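Local atomic coordinates of conserved protein (PDB entry 1I36), a protein that is of unknown function but binds NADP in a Rossmann-type domain and resembles 3-hydroxyacid dehydrogenases in structure. Residues A179-L183 against G184-D188. The protein carries 1 engineered substitution. Sequence-based numbering, arbitrary orientation.
Sequences AAHRL and GLEED
Leu185 N donates a hydrogen bond to Ala180 O at 2.7 Å with an N-H...O angle of 162°, one of the two bonds by which a Schellman motif ends helix 154-182 and hands the chain to the next. Gly184, at positive phi, makes the turn between helices 154-182 and 186-194, where a CB would fall too close to Leu183 O. Gly184 N gives a hydrogen bond to His181 O at 3.0 Å, from above the carbonyl plane rather than along a lone pair. Apolar contact backs this turn: Leu185 CD1 lies 3.8 Å from Leu183 CB, and Ala180 CB rests 3.7 Å from Glu186 CA. Trimming Leu185 to an alanine is likely to keep the backbone bond yet strip Leu183 CB of the methyl packed against it, opening a gap beside Leu183. With CG between backbone N and carbonyl carbon (chi1 72°) and a bend at chi2, Glu186 runs alongside His181; Glu186 CD lies at the edge of the His181 ring, in its plane, 3.5 Å from His181 CD2. Asp188 forms a salt bridge with Arg148 of the second subunit, placing the bend at the dimer interface. Backbone bonds thus fix the helix-to-helix turn, while the nearby carboxylate would probably stabilise a protonated His181.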
ATOM      1  N   ALA A 179      -0.964  12.809  -9.824  1.00 25.05           N
ATOM      2  CA  ALA A 179      -2.180  13.104 -10.552  1.00 25.32           C
ATOM      3  C   ALA A 179      -2.984  14.107  -9.714  1.00 25.54           C
ATOM      4  O   ALA A 179      -3.492  15.078 -10.258  1.00 24.36           O
ATOM      5  CB  ALA A 179      -2.984  11.839 -10.785  1.00 27.09           C
ATOM      6  N   ALA A 180      -3.082  13.873  -8.396  1.00 23.43           N
ATOM      7  CA  ALA A 180      -3.809  14.755  -7.479  1.00 22.61           C
ATOM      8  C   ALA A 180      -3.260  16.171  -7.530  1.00 25.39           C
ATOM      9  O   ALA A 180      -4.008  17.159  -7.458  1.00 24.46           O
ATOM     10  CB  ALA A 180      -3.724  14.226  -6.028  1.00 22.49           C
ATOM     11  N   HIS A 181      -1.945  16.263  -7.664  1.00 24.85           N
ATOM     12  CA  HIS A 181      -1.283  17.550  -7.697  1.00 27.81           C
ATOM     13  C   HIS A 181      -1.636  18.371  -8.928  1.00 28.04           C
ATOM     14  O   HIS A 181      -1.777  19.592  -8.846  1.00 26.86           O
ATOM     15  CB  HIS A 181       0.222  17.368  -7.627  1.00 26.87           C
ATOM     16  CG  HIS A 181       0.966  18.652  -7.480  1.00 31.38           C
ATOM     17  ND1 HIS A 181       1.808  19.139  -8.455  1.00 35.58           N
ATOM     18  CD2 HIS A 181       1.010  19.542  -6.460  1.00 32.62           C
ATOM     19  CE1 HIS A 181       2.348  20.271  -8.036  1.00 35.66           C
ATOM     20  NE2 HIS A 181       1.880  20.536  -6.829  1.00 34.73           N
ATOM     21  N   ARG A 182      -1.740  17.705 -10.070  1.00 28.06           N
ATOM     22  CA  ARG A 182      -2.074  18.395 -11.302  1.00 33.19           C
ATOM     23  C   ARG A 182      -3.476  18.998 -11.224  1.00 32.72           C
ATOM     24  O   ARG A 182      -3.776  19.949 -11.930  1.00 32.14           O
ATOM     25  CB  ARG A 182      -2.003  17.453 -12.504  1.00 36.91           C
ATOM     26  CG  ARG A 182      -0.662  16.801 -12.724  1.00 41.71           C
ATOM     27  CD  ARG A 182       0.409  17.819 -13.054  1.00 48.15           C
ATOM     28  NE  ARG A 182       1.743  17.220 -13.037  1.00 52.70           N
ATOM     29  CZ  ARG A 182       2.197  16.348 -13.939  1.00 54.00           C
ATOM     30  NH1 ARG A 182       1.433  15.943 -14.955  1.00 54.95           N
ATOM     31  NH2 ARG A 182       3.434  15.891 -13.830  1.00 54.16           N
ATOM     32  N   LEU A 183      -4.325  18.430 -10.370  1.00 29.84           N
ATOM     33  CA  LEU A 183      -5.686  18.907 -10.208  1.00 29.30           C
ATOM     34  C   LEU A 183      -5.773  19.866  -9.036  1.00 30.09           C
ATOM     35  O   LEU A 183      -6.818  20.471  -8.795  1.00 29.74           O
ATOM     36  CB  LEU A 183      -6.644  17.717  -9.998  1.00 28.83           C
ATOM     37  CG  LEU A 183      -6.826  16.748 -11.171  1.00 30.25           C
ATOM     38  CD1 LEU A 183      -7.615  15.501 -10.743  1.00 29.81           C
ATOM     39  CD2 LEU A 183      -7.548  17.480 -12.327  1.00 30.80           C
ATOM     40  N   GLY A 184      -4.669  20.002  -8.303  1.00 29.67           N
ATOM     41  CA  GLY A 184      -4.661  20.870  -7.140  1.00 27.33           C
ATOM     42  C   GLY A 184      -5.359  20.239  -5.958  1.00 26.63           C
ATOM     43  O   GLY A 184      -5.793  20.946  -5.052  1.00 27.67           O
ATOM     44  N   LEU A 185      -5.384  18.903  -5.917  1.00 24.20           N
ATOM     45  CA  LEU A 185      -6.076  18.156  -4.863  1.00 22.98           C
ATOM     46  C   LEU A 185      -5.211  17.246  -3.967  1.00 22.72           C
ATOM     47  O   LEU A 185      -5.749  16.443  -3.194  1.00 22.40           O
ATOM     48  CB  LEU A 185      -7.151  17.278  -5.522  1.00 23.40           C
ATOM     49  CG  LEU A 185      -8.154  18.019  -6.421  1.00 22.80           C
ATOM     50  CD1 LEU A 185      -9.095  17.018  -7.124  1.00 21.62           C
ATOM     51  CD2 LEU A 185      -8.943  18.980  -5.546  1.00 23.16           C
ATOM     52  N   GLU A 186      -3.893  17.386  -4.033  1.00 22.58           N
ATOM     53  CA  GLU A 186      -3.001  16.498  -3.249  1.00 24.76           C
ATOM     54  C   GLU A 186      -3.240  16.429  -1.732  1.00 23.79           C
ATOM     55  O   GLU A 186      -3.343  15.319  -1.152  1.00 22.79           O
ATOM     56  CB  GLU A 186      -1.524  16.773  -3.595  1.00 26.67           C
ATOM     57  CG  GLU A 186      -0.955  18.083  -3.083  1.00 32.65           C
ATOM     58  CD  GLU A 186      -1.372  19.319  -3.858  1.00 36.86           C
ATOM     59  OE1 GLU A 186      -2.084  19.212  -4.880  1.00 35.37           O
ATOM     60  OE2 GLU A 186      -0.965  20.426  -3.428  1.00 38.27           O
ATOM     61  N   GLU A 187      -3.466  17.589  -1.102  1.00 24.36           N
ATOM     62  CA  GLU A 187      -3.743  17.624   0.337  1.00 25.09           C
ATOM     63  C   GLU A 187      -5.065  16.954   0.659  1.00 25.72           C
ATOM     64  O   GLU A 187      -5.189  16.218   1.657  1.00 25.97           O
ATOM     65  CB  GLU A 187      -3.779  19.062   0.851  1.00 30.56           C
ATOM     66  CG  GLU A 187      -2.416  19.667   1.087  1.00 36.48           C
ATOM     67  CD  GLU A 187      -1.562  18.847   2.057  1.00 39.18           C
ATOM     68  OE1 GLU A 187      -2.119  18.223   2.992  1.00 37.99           O
ATOM     69  OE2 GLU A 187      -0.325  18.840   1.874  1.00 41.64           O
ATOM     70  N   ASP A 188      -6.065  17.185  -0.197  1.00 22.93           N
ATOM     71  CA  ASP A 188      -7.380  16.580   0.029  1.00 19.75           C
ATOM     72  C   ASP A 188      -7.249  15.061  -0.057  1.00 18.79           C
ATOM     73  O   ASP A 188      -7.798  14.330   0.757  1.00 19.10           O
ATOM     74  CB  ASP A 188      -8.407  17.085  -1.004  1.00 20.32           C
ATOM     75  CG  ASP A 188      -8.729  18.566  -0.841  1.00 24.16           C
ATOM     76  OD1 ASP A 188      -8.929  19.023   0.294  1.00 23.28           O
ATOM     77  OD2 ASP A 188      -8.791  19.275  -1.854  1.00 30.89           O
TER